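Local coordinates for minor fimbrium subunit Mfa5 (Porphyromonas gingivalis ATCC 33277, PDB 6TO1), which serves as an accessory subunit of the minor fimbriae, pili that mediate biofilm formation and adhesion to host cells and other oral bacteria, at residues 413-425 / 469-483. Numbering follows the deposited sequence.
Sequences VTDFVAPGFIVKN and YRIYADLDYIQNNDI
With CG of Y469 set between its backbone N and carbonyl carbon (chi1 57°) and CG of D415 swung anti to its own N (chi1 174°), the two side chains meet from opposite directions. Y469 OH donates to the syn lone pair of D415 OD2 at 2.6 Å, and the ring and carboxylate planes are turned 45° apart. The V423 and Y469 side chains cross at about a right angle, V423 CG1 lying 3.9 Å from Y469 CD1. On the other side of the strand pair, K424 is extended, bending only at chi4, which puts NZ in the plane of the Y472 ring, at its edge, 2.8 Å from Y472 OH. E106 pairs with that ammonium, while D104 hydrogen-bonds Y472 OH and salt-bridges R470. Backbone bonds between I422 and Y472, in both directions, and from K424 N to R470 O zip up 421-423 against 469-473. At the turn, G420 O receives D474 N at 2.8 Å; the CA of G420 sits close to I478 and I483. D474 N-caps helix 475-480, its OD1 accepting from Y477 N. The type II turn 418-421 carries the chain between two facing antiparallel sheets, as in a beta-sandwich, with D415-Y469 bridging them.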
# COMPACT_ATOMS: atom_id res chain seq x y z
N VAL A 413 10.33 -13.59 4.82
CA VAL A 413 9.82 -14.82 4.23
C VAL A 413 10.76 -15.94 4.64
O VAL A 413 11.96 -15.87 4.40
CB VAL A 413 9.75 -14.71 2.71
CG1 VAL A 413 9.39 -16.07 2.09
CG2 VAL A 413 8.74 -13.64 2.29
N THR A 414 10.20 -16.98 5.25
CA THR A 414 10.91 -18.22 5.55
C THR A 414 10.39 -19.27 4.57
O THR A 414 9.18 -19.42 4.41
CB THR A 414 10.70 -18.66 6.99
OG1 THR A 414 9.29 -18.78 7.23
CG2 THR A 414 11.32 -17.65 7.95
N ASP A 415 11.32 -20.02 3.96
CA ASP A 415 11.00 -20.95 2.88
C ASP A 415 11.88 -22.18 3.09
O ASP A 415 13.10 -22.09 2.92
CB ASP A 415 11.25 -20.29 1.53
CG ASP A 415 11.08 -21.22 0.35
OD1 ASP A 415 10.41 -22.26 0.45
OD2 ASP A 415 11.61 -20.86 -0.72
N PHE A 416 11.27 -23.27 3.52
CA PHE A 416 11.96 -24.53 3.78
C PHE A 416 11.83 -25.38 2.52
O PHE A 416 10.73 -25.81 2.16
CB PHE A 416 11.36 -25.25 4.98
CG PHE A 416 11.67 -24.60 6.32
CD1 PHE A 416 12.82 -24.90 7.01
CD2 PHE A 416 10.78 -23.69 6.87
CE1 PHE A 416 13.09 -24.31 8.24
CE2 PHE A 416 11.04 -23.10 8.09
CZ PHE A 416 12.18 -23.43 8.78
N VAL A 417 12.95 -25.62 1.84
CA VAL A 417 12.92 -26.47 0.65
C VAL A 417 12.68 -27.92 1.04
O VAL A 417 13.19 -28.41 2.05
CB VAL A 417 14.23 -26.30 -0.15
CG1 VAL A 417 14.22 -27.17 -1.36
CG2 VAL A 417 14.40 -24.82 -0.53
N ALA A 418 11.87 -28.60 0.25
CA ALA A 418 11.35 -29.90 0.62
C ALA A 418 12.37 -31.01 0.35
O ALA A 418 13.32 -30.84 -0.43
CB ALA A 418 10.07 -30.21 -0.15
N PRO A 419 12.20 -32.14 1.02
CA PRO A 419 13.10 -33.28 0.80
C PRO A 419 13.06 -33.74 -0.65
O PRO A 419 12.00 -33.78 -1.28
CB PRO A 419 12.56 -34.37 1.74
CG PRO A 419 11.75 -33.66 2.74
CD PRO A 419 11.20 -32.42 2.07
N GLY A 420 14.22 -34.11 -1.16
CA GLY A 420 14.32 -34.54 -2.53
C GLY A 420 14.76 -33.46 -3.49
O GLY A 420 15.08 -33.78 -4.64
N PHE A 421 14.81 -32.21 -3.06
CA PHE A 421 15.18 -31.09 -3.93
C PHE A 421 16.31 -30.28 -3.32
O PHE A 421 16.38 -30.09 -2.10
CB PHE A 421 13.93 -30.24 -4.21
CG PHE A 421 12.86 -31.02 -4.87
CD1 PHE A 421 12.86 -31.20 -6.25
CD2 PHE A 421 11.90 -31.67 -4.12
CE1 PHE A 421 11.92 -31.99 -6.86
CE2 PHE A 421 10.95 -32.46 -4.72
CZ PHE A 421 10.94 -32.61 -6.09
N ILE A 422 17.22 -29.85 -4.18
CA ILE A 422 18.33 -29.00 -3.77
C ILE A 422 18.33 -27.74 -4.61
O ILE A 422 17.85 -27.71 -5.74
CB ILE A 422 19.66 -29.76 -3.90
CG1 ILE A 422 19.90 -30.15 -5.34
CG2 ILE A 422 19.64 -31.03 -3.05
CD1 ILE A 422 21.15 -31.02 -5.51
N VAL A 423 18.84 -26.67 -4.01
CA VAL A 423 18.86 -25.37 -4.64
C VAL A 423 20.17 -25.23 -5.39
O VAL A 423 21.25 -25.41 -4.82
CB VAL A 423 18.69 -24.24 -3.61
CG1 VAL A 423 18.65 -22.90 -4.34
CG2 VAL A 423 17.41 -24.42 -2.82
N LYS A 424 20.08 -24.92 -6.68
CA LYS A 424 21.26 -24.77 -7.51
C LYS A 424 22.22 -23.77 -6.88
O LYS A 424 21.82 -22.69 -6.46
CB LYS A 424 20.83 -24.32 -8.91
CG LYS A 424 21.97 -24.16 -9.91
CD LYS A 424 21.43 -23.78 -11.27
CE LYS A 424 22.54 -23.59 -12.32
NZ LYS A 424 23.28 -24.86 -12.55
N ASN A 425 23.47 -24.20 -6.75
CA ASN A 425 24.64 -23.40 -6.39
C ASN A 425 24.71 -22.98 -4.94
O ASN A 425 25.58 -22.18 -4.58
CB ASN A 425 24.77 -22.14 -7.26
CG ASN A 425 25.14 -22.46 -8.69
OD1 ASN A 425 25.72 -23.51 -8.97
ND2 ASN A 425 24.77 -21.58 -9.61
N TYR A 469 14.74 -18.85 -7.58
CA TYR A 469 15.88 -19.77 -7.46
C TYR A 469 15.54 -21.05 -8.20
O TYR A 469 14.38 -21.44 -8.31
CB TYR A 469 16.21 -20.07 -5.98
CG TYR A 469 15.09 -20.65 -5.15
CD1 TYR A 469 14.92 -22.02 -5.03
CD2 TYR A 469 14.18 -19.82 -4.46
CE1 TYR A 469 13.89 -22.57 -4.27
CE2 TYR A 469 13.14 -20.38 -3.69
CZ TYR A 469 13.00 -21.74 -3.59
OH TYR A 469 12.00 -22.32 -2.83
N ARG A 470 16.58 -21.72 -8.70
CA ARG A 470 16.42 -23.00 -9.38
C ARG A 470 16.64 -24.16 -8.42
O ARG A 470 17.55 -24.12 -7.58
CB ARG A 470 17.40 -23.11 -10.55
CG ARG A 470 17.19 -24.35 -11.40
CD ARG A 470 17.83 -24.23 -12.79
NE ARG A 470 17.14 -23.23 -13.60
CZ ARG A 470 17.37 -23.02 -14.89
NH1 ARG A 470 18.28 -23.74 -15.55
NH2 ARG A 470 16.68 -22.09 -15.53
N ILE A 471 15.77 -25.15 -8.52
CA ILE A 471 15.91 -26.39 -7.76
C ILE A 471 16.15 -27.54 -8.74
O ILE A 471 15.63 -27.56 -9.86
CB ILE A 471 14.71 -26.74 -6.85
CG1 ILE A 471 13.43 -26.88 -7.65
CG2 ILE A 471 14.57 -25.72 -5.73
CD1 ILE A 471 12.23 -27.30 -6.81
N TYR A 472 16.88 -28.54 -8.26
CA TYR A 472 17.04 -29.79 -8.97
C TYR A 472 16.48 -30.92 -8.12
O TYR A 472 16.62 -30.92 -6.89
CB TYR A 472 18.52 -30.11 -9.23
CG TYR A 472 19.23 -29.21 -10.19
CD1 TYR A 472 18.77 -29.02 -11.47
CD2 TYR A 472 20.38 -28.54 -9.79
CE1 TYR A 472 19.45 -28.19 -12.36
CE2 TYR A 472 21.06 -27.70 -10.67
CZ TYR A 472 20.58 -27.54 -11.95
OH TYR A 472 21.23 -26.71 -12.84
N ALA A 473 15.92 -31.93 -8.78
CA ALA A 473 15.60 -33.18 -8.09
C ALA A 473 16.87 -33.99 -7.83
O ALA A 473 17.74 -34.11 -8.70
CB ALA A 473 14.63 -34.02 -8.92
N ASP A 474 16.99 -34.54 -6.61
CA ASP A 474 18.08 -35.42 -6.18
C ASP A 474 17.57 -36.85 -6.35
O ASP A 474 16.84 -37.38 -5.50
CB ASP A 474 18.47 -35.09 -4.74
CG ASP A 474 19.54 -35.99 -4.18
OD1 ASP A 474 19.86 -37.03 -4.78
OD2 ASP A 474 20.05 -35.63 -3.10
N LEU A 475 17.90 -37.46 -7.49
CA LEU A 475 17.27 -38.73 -7.85
C LEU A 475 17.58 -39.83 -6.84
O LEU A 475 16.72 -40.66 -6.53
CB LEU A 475 17.73 -39.16 -9.25
CG LEU A 475 16.89 -38.60 -10.40
CD1 LEU A 475 17.03 -37.08 -10.48
CD2 LEU A 475 17.23 -39.23 -11.75
N ASP A 476 18.83 -39.90 -6.37
CA ASP A 476 19.18 -40.98 -5.45
C ASP A 476 18.47 -40.83 -4.11
O ASP A 476 18.05 -41.81 -3.50
CB ASP A 476 20.69 -41.02 -5.23
CG ASP A 476 21.46 -41.53 -6.45
OD1 ASP A 476 20.93 -42.35 -7.23
OD2 ASP A 476 22.62 -41.09 -6.62
N TYR A 477 18.34 -39.59 -3.62
CA TYR A 477 17.57 -39.37 -2.40
C TYR A 477 16.12 -39.81 -2.58
O TYR A 477 15.55 -40.49 -1.71
CB TYR A 477 17.63 -37.90 -1.98
CG TYR A 477 16.97 -37.68 -0.64
CD1 TYR A 477 17.72 -37.71 0.53
CD2 TYR A 477 15.61 -37.50 -0.56
CE1 TYR A 477 17.10 -37.52 1.76
CE2 TYR A 477 14.99 -37.33 0.65
CZ TYR A 477 15.74 -37.33 1.80
OH TYR A 477 15.09 -37.15 3.00
N ILE A 478 15.49 -39.40 -3.69
CA ILE A 478 14.11 -39.78 -3.95
C ILE A 478 13.99 -41.29 -4.07
O ILE A 478 13.05 -41.89 -3.54
CB ILE A 478 13.60 -39.05 -5.22
CG1 ILE A 478 13.54 -37.53 -4.95
CG2 ILE A 478 12.27 -39.57 -5.65
CD1 ILE A 478 13.37 -36.71 -6.15
N GLN A 479 14.95 -41.93 -4.72
CA GLN A 479 14.93 -43.39 -4.81
C GLN A 479 14.98 -44.03 -3.44
O GLN A 479 14.26 -45.01 -3.18
CB GLN A 479 16.11 -43.88 -5.66
CG GLN A 479 16.09 -45.38 -5.92
CD GLN A 479 15.03 -45.78 -6.92
OE1 GLN A 479 14.51 -44.95 -7.66
NE2 GLN A 479 14.70 -47.07 -6.96
N ASN A 480 15.81 -43.51 -2.55
CA ASN A 480 16.08 -44.15 -1.27
C ASN A 480 15.12 -43.74 -0.16
O ASN A 480 15.26 -44.24 0.96
CB ASN A 480 17.51 -43.83 -0.85
CG ASN A 480 18.53 -44.44 -1.78
OD1 ASN A 480 18.26 -45.42 -2.44
ND2 ASN A 480 19.69 -43.82 -1.88
N ASN A 481 14.15 -42.88 -0.44
CA ASN A 481 13.24 -42.40 0.59
C ASN A 481 11.83 -42.39 0.05
O ASN A 481 11.59 -41.93 -1.07
CB ASN A 481 13.64 -40.99 1.05
CG ASN A 481 14.89 -41.00 1.89
OD1 ASN A 481 14.84 -41.19 3.09
ND2 ASN A 481 16.05 -40.82 1.24
N ASP A 482 10.88 -42.85 0.87
CA ASP A 482 9.48 -42.89 0.48
C ASP A 482 8.83 -41.56 0.84
O ASP A 482 8.02 -41.44 1.76
CB ASP A 482 8.79 -44.07 1.15
CG ASP A 482 9.25 -45.40 0.58
OD1 ASP A 482 9.50 -45.46 -0.64
OD2 ASP A 482 9.40 -46.37 1.34
N ILE A 483 9.20 -40.54 0.06
CA ILE A 483 8.69 -39.18 0.28
C ILE A 483 7.18 -39.14 0.05
O ILE A 483 6.69 -39.64 -0.98
CB ILE A 483 9.40 -38.18 -0.64
CG1 ILE A 483 10.86 -38.06 -0.23
CG2 ILE A 483 8.66 -36.82 -0.61
CD1 ILE A 483 11.70 -37.37 -1.29